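Local coordinates for transcriptional regulator, PadR family (Bacillus cereus, PDB 4ESB), which probably regulates transcription by binding DNA through a winged helix-turn-helix domain of the PadR family, at residues F39-E42 with G43-Y46; L49-M52 with Q53-L57. All coordinates share one frame; numbering follows the deposited sequence.

Interaction 1 (F39-E42 with G43-Y46); sequences FVSE and GSIY
A capping box formed by S41 and S44 opens helix 42-54, which by its place in the winged helix-turn-helix order is probably the DNA-recognition helix. In such a box the side chain of each residue accepts the backbone N-H of the other. S41, the N-cap, takes the amide N of S44 on its OG at 3.1 Å, and the OG of S44 reaches back to accept from N of S41 at 3.0 Å, the straighter of the two bonds at 162°. Both hydroxyls owe their position to the same first torsion: OG lies between the backbone N and the carbonyl carbon, and this torsion (chi1 67° in S41, 79° in S44) sets each OG within reach of the other residue's backbone N. The carbonyl of S41 then begins the helical ladder, its O receiving N of I45 at 3.1 Å, while the amide of S44 adds a weak bond to the same O. Just outside the box, V40 and I45 meet through apolar atoms, CB of V40 lying 3.8 Å from CG2 of I45, a touch across the cap like that of a hydrophobic staple. F39 turns one ring face to CG1 of V40, which sits over its centre. V40 also packs on L32 and N33 of helix 25-34, E42 rests on Y26 and S29 of that helix, and F39 leans on L6 and K7 of the N-terminal segment.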
loop_
_atom_site.group_PDB
_atom_site.type_symbol
_atom_site.label_atom_id
_atom_site.label_comp_id
_atom_site.label_asym_id
_atom_site.label_seq_id
_atom_site.Cartn_x
_atom_site.Cartn_y
_atom_site.Cartn_z
ATOM N N PHE A 39 -6.256 -12.030 8.745
ATOM C CA PHE A 39 -7.681 -11.911 8.448
ATOM C C PHE A 39 -8.127 -12.783 7.275
ATOM O O PHE A 39 -9.326 -12.991 7.087
ATOM C CB PHE A 39 -8.045 -10.457 8.149
ATOM C CG PHE A 39 -7.746 -10.039 6.741
ATOM C CD1 PHE A 39 -8.704 -10.171 5.747
ATOM C CD2 PHE A 39 -6.505 -9.520 6.406
ATOM C CE1 PHE A 39 -8.431 -9.788 4.446
ATOM C CE2 PHE A 39 -6.227 -9.136 5.110
ATOM C CZ PHE A 39 -7.190 -9.270 4.127
ATOM N N VAL A 40 -7.184 -13.286 6.482
ATOM C CA VAL A 40 -7.559 -14.019 5.275
ATOM C C VAL A 40 -8.074 -15.421 5.587
ATOM O O VAL A 40 -7.639 -16.068 6.540
ATOM C CB VAL A 40 -6.402 -14.128 4.246
ATOM C CG1 VAL A 40 -5.790 -12.764 3.980
ATOM C CG2 VAL A 40 -5.345 -15.124 4.705
ATOM N N SER A 41 -9.018 -15.869 4.770
ATOM C CA SER A 41 -9.522 -17.230 4.816
ATOM C C SER A 41 -9.800 -17.642 3.375
ATOM O O SER A 41 -9.839 -16.791 2.485
ATOM C CB SER A 41 -10.808 -17.297 5.636
ATOM O OG SER A 41 -11.851 -16.605 4.974
ATOM N N GLU A 42 -9.996 -18.933 3.135
ATOM C CA GLU A 42 -10.292 -19.400 1.788
ATOM C C GLU A 42 -11.531 -18.683 1.277
ATOM O O GLU A 42 -11.615 -18.329 0.099
ATOM C CB GLU A 42 -10.531 -20.908 1.761
ATOM C CG GLU A 42 -9.267 -21.749 1.780
ATOM C CD GLU A 42 -9.556 -23.233 1.620
ATOM O OE1 GLU A 42 -9.647 -23.942 2.647
ATOM O OE2 GLU A 42 -9.691 -23.686 0.465
ATOM N N GLY A 43 -12.485 -18.464 2.176
ATOM C CA GLY A 43 -13.741 -17.833 1.820
ATOM C C GLY A 43 -13.578 -16.379 1.422
ATOM O O GLY A 43 -14.250 -15.902 0.506
ATOM N N SER A 44 -12.683 -15.674 2.103
ATOM C CA SER A 44 -12.520 -14.241 1.881
ATOM C C SER A 44 -11.668 -13.920 0.650
ATOM O O SER A 44 -11.876 -12.891 0.009
ATOM C CB SER A 44 -11.927 -13.573 3.126
ATOM O OG SER A 44 -10.530 -13.767 3.211
ATOM N N ILE A 45 -10.717 -14.792 0.317
ATOM C CA ILE A 45 -9.856 -14.565 -0.846
ATOM C C ILE A 45 -10.339 -15.302 -2.092
ATOM O O ILE A 45 -9.786 -15.120 -3.175
ATOM C CB ILE A 45 -8.386 -14.987 -0.586
ATOM C CG1 ILE A 45 -8.256 -16.513 -0.539
ATOM C CG2 ILE A 45 -7.858 -14.342 0.690
ATOM C CD1 ILE A 45 -6.827 -17.001 -0.384
ATOM N N TYR A 46 -11.365 -16.134 -1.944
ATOM C CA TYR A 46 -11.832 -16.957 -3.058
ATOM C C TYR A 46 -12.174 -16.123 -4.291
ATOM O O TYR A 46 -11.720 -16.429 -5.394
ATOM C CB TYR A 46 -13.041 -17.804 -2.648
ATOM C CG TYR A 46 -13.502 -18.751 -3.724
ATOM C CD1 TYR A 46 -12.639 -19.701 -4.250
ATOM C CD2 TYR A 46 -14.802 -18.701 -4.211
ATOM C CE1 TYR A 46 -13.054 -20.572 -5.234
ATOM C CE2 TYR A 46 -15.228 -19.568 -5.195
ATOM C CZ TYR A 46 -14.348 -20.500 -5.706
ATOM O OH TYR A 46 -14.761 -21.373 -6.682
#

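Interaction 2 (L49-M52 with Q53-L57); sequences LLRM and QKEKL
Helical i to i+4 bonds run from L49, L50 and R51 to Q53, K54 and E55 before the chain turns out of helix 42-54 in a Schellman motif, with K56 at positive phi (66°). Two bonds close the motif: N of L57 reaches back to O of M52 at 2.9 Å, and N of K56 to O of Q53, also at 2.9 Å. Q53 doubles the grip on the preceding turn. With CG anti to its own carbonyl carbon (chi1 -81°), the chain runs back along the helix until NE2 lies 3.0 Å from O of L49; that O also accepts the backbone N of Q53, the two donors arriving from opposite faces of the carbonyl plane. The side-chain donor stands above this plane, whereas the acceptor lies almost in the plane of the Q53 amide. Around the helix, R51 bends at chi3 and meets E55 in a salt bridge; the guanidinium and carboxylate planes stand nearly perpendicular, so the two groups do not pair side by side. M52 and L57 face the core: M52 packs on I14 and L15 of helix 10-20 and on I58 of strand 58-64, L57 on Q83 of helix 78-101, and CG of M52 and CD1 of L57 approach only to 4.5 Å. At the salt bridge OE2 of E55 lies 2.8 Å from NH1 of R51 at the guanidinium edge, and the N-H...O angle of only 120° makes the hydrogen-bond part weak.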
loop_
_atom_site.group_PDB
_atom_site.type_symbol
_atom_site.label_atom_id
_atom_site.label_comp_id
_atom_site.label_asym_id
_atom_site.label_seq_id
_atom_site.Cartn_x
_atom_site.Cartn_y
_atom_site.Cartn_z
ATOM N N LEU A 49 -9.191 -15.074 -6.061
ATOM C CA LEU A 49 -8.560 -16.167 -6.797
ATOM C C LEU A 49 -9.288 -16.427 -8.114
ATOM O O LEU A 49 -8.660 -16.745 -9.122
ATOM C CB LEU A 49 -8.543 -17.455 -5.969
ATOM C CG LEU A 49 -7.565 -17.562 -4.798
ATOM C CD1 LEU A 49 -7.687 -18.945 -4.182
ATOM C CD2 LEU A 49 -6.130 -17.292 -5.229
ATOM N N LEU A 50 -10.610 -16.301 -8.098
ATOM C CA LEU A 50 -11.408 -16.520 -9.299
ATOM C C LEU A 50 -11.078 -15.461 -10.337
ATOM O O LEU A 50 -11.074 -15.723 -11.539
ATOM C CB LEU A 50 -12.901 -16.454 -8.974
ATOM C CG LEU A 50 -13.533 -17.645 -8.253
ATOM C CD1 LEU A 50 -14.954 -17.298 -7.837
ATOM C CD2 LEU A 50 -13.518 -18.882 -9.137
ATOM N N ARG A 51 -10.805 -14.256 -9.854
ATOM C CA ARG A 51 -10.554 -13.120 -10.722
ATOM C C ARG A 51 -9.132 -13.164 -11.273
ATOM O O ARG A 51 -8.909 -12.884 -12.449
ATOM C CB ARG A 51 -10.797 -11.824 -9.949
ATOM C CG ARG A 51 -10.652 -10.565 -10.774
ATOM C CD ARG A 51 -11.211 -9.362 -10.031
ATOM N NE ARG A 51 -10.294 -8.872 -9.005
ATOM C CZ ARG A 51 -9.265 -8.061 -9.242
ATOM N NH1 ARG A 51 -9.007 -7.644 -10.476
ATOM N NH2 ARG A 51 -8.488 -7.669 -8.243
ATOM N N MET A 52 -8.175 -13.532 -10.427
ATOM C CA MET A 52 -6.790 -13.656 -10.860
ATOM C C MET A 52 -6.673 -14.725 -11.943
ATOM O O MET A 52 -5.811 -14.640 -12.817
ATOM C CB MET A 52 -5.881 -13.991 -9.676
ATOM C CG MET A 52 -5.710 -12.842 -8.687
ATOM S SD MET A 52 -4.691 -13.267 -7.261
ATOM C CE MET A 52 -3.092 -13.494 -8.036
ATOM N N GLN A 53 -7.552 -15.722 -11.888
ATOM C CA GLN A 53 -7.604 -16.752 -12.917
ATOM C C GLN A 53 -8.203 -16.205 -14.205
ATOM O O GLN A 53 -7.708 -16.475 -15.299
ATOM C CB GLN A 53 -8.444 -17.938 -12.447
ATOM C CG GLN A 53 -7.719 -18.904 -11.532
ATOM C CD GLN A 53 -8.647 -19.950 -10.960
ATOM O OE1 GLN A 53 -8.802 -21.035 -11.519
ATOM N NE2 GLN A 53 -9.282 -19.625 -9.841
ATOM N N LYS A 54 -9.277 -15.437 -14.071
ATOM C CA LYS A 54 -9.975 -14.903 -15.230
ATOM C C LYS A 54 -9.091 -13.902 -15.962
ATOM O O LYS A 54 -9.245 -13.690 -17.163
ATOM C CB LYS A 54 -11.292 -14.253 -14.803
ATOM C CG LYS A 54 -12.208 -13.855 -15.958
ATOM C CD LYS A 54 -13.543 -13.326 -15.450
ATOM C CE LYS A 54 -13.387 -12.033 -14.663
ATOM N NZ LYS A 54 -12.874 -10.921 -15.510
ATOM N N GLU A 55 -8.160 -13.291 -15.237
ATOM C CA GLU A 55 -7.215 -12.370 -15.852
ATOM C C GLU A 55 -5.921 -13.084 -16.236
ATOM O O GLU A 55 -4.966 -12.454 -16.684
ATOM C CB GLU A 55 -6.916 -11.210 -14.908
ATOM C CG GLU A 55 -8.156 -10.534 -14.343
ATOM C CD GLU A 55 -7.805 -9.398 -13.409
ATOM O OE1 GLU A 55 -6.646 -9.359 -12.946
ATOM O OE2 GLU A 55 -8.681 -8.552 -13.138
ATOM N N LYS A 56 -5.898 -14.399 -16.045
ATOM C CA LYS A 56 -4.807 -15.235 -16.529
ATOM C C LYS A 56 -3.481 -14.946 -15.827
ATOM O O LYS A 56 -2.412 -15.091 -16.424
ATOM C CB LYS A 56 -4.651 -15.058 -18.042
ATOM C CG LYS A 56 -5.947 -15.280 -18.817
ATOM C CD LYS A 56 -5.986 -16.659 -19.456
ATOM C CE LYS A 56 -7.412 -17.165 -19.612
ATOM N NZ LYS A 56 -7.476 -18.648 -19.489
ATOM N N LEU A 57 -3.549 -14.546 -14.560
ATOM C CA LEU A 57 -2.347 -14.322 -13.765
ATOM C C LEU A 57 -1.902 -15.627 -13.125
ATOM O O LEU A 57 -0.712 -15.868 -12.939
ATOM C CB LEU A 57 -2.610 -13.287 -12.673
ATOM C CG LEU A 57 -3.063 -11.909 -13.148
ATOM C CD1 LEU A 57 -3.258 -10.994 -11.954
ATOM C CD2 LEU A 57 -2.065 -11.314 -14.128
#

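Interactions 1 and 2 illustrate how one helix is finished at both ends: residues 39-46 start helix 42-54 and the Schellman turn of interaction 2 ends it, with centres 15 Å apart and no direct touch between the two sets beyond the shared helix. The start uses one hydroxyl to occupy a first-turn amide and a second to take the amide of the N-cap residue, the finish the chain's own amides to occupy last-turn carbonyls. Their surroundings differ as well, since interaction 1 borders helix 25-34 whereas interaction 2 hands the chain on to strand 58-64 of the wing. A sulfate ion, probably from the crystallisation liquor, lies about 5 Å from the side chain of E42, at the interaction 1 end.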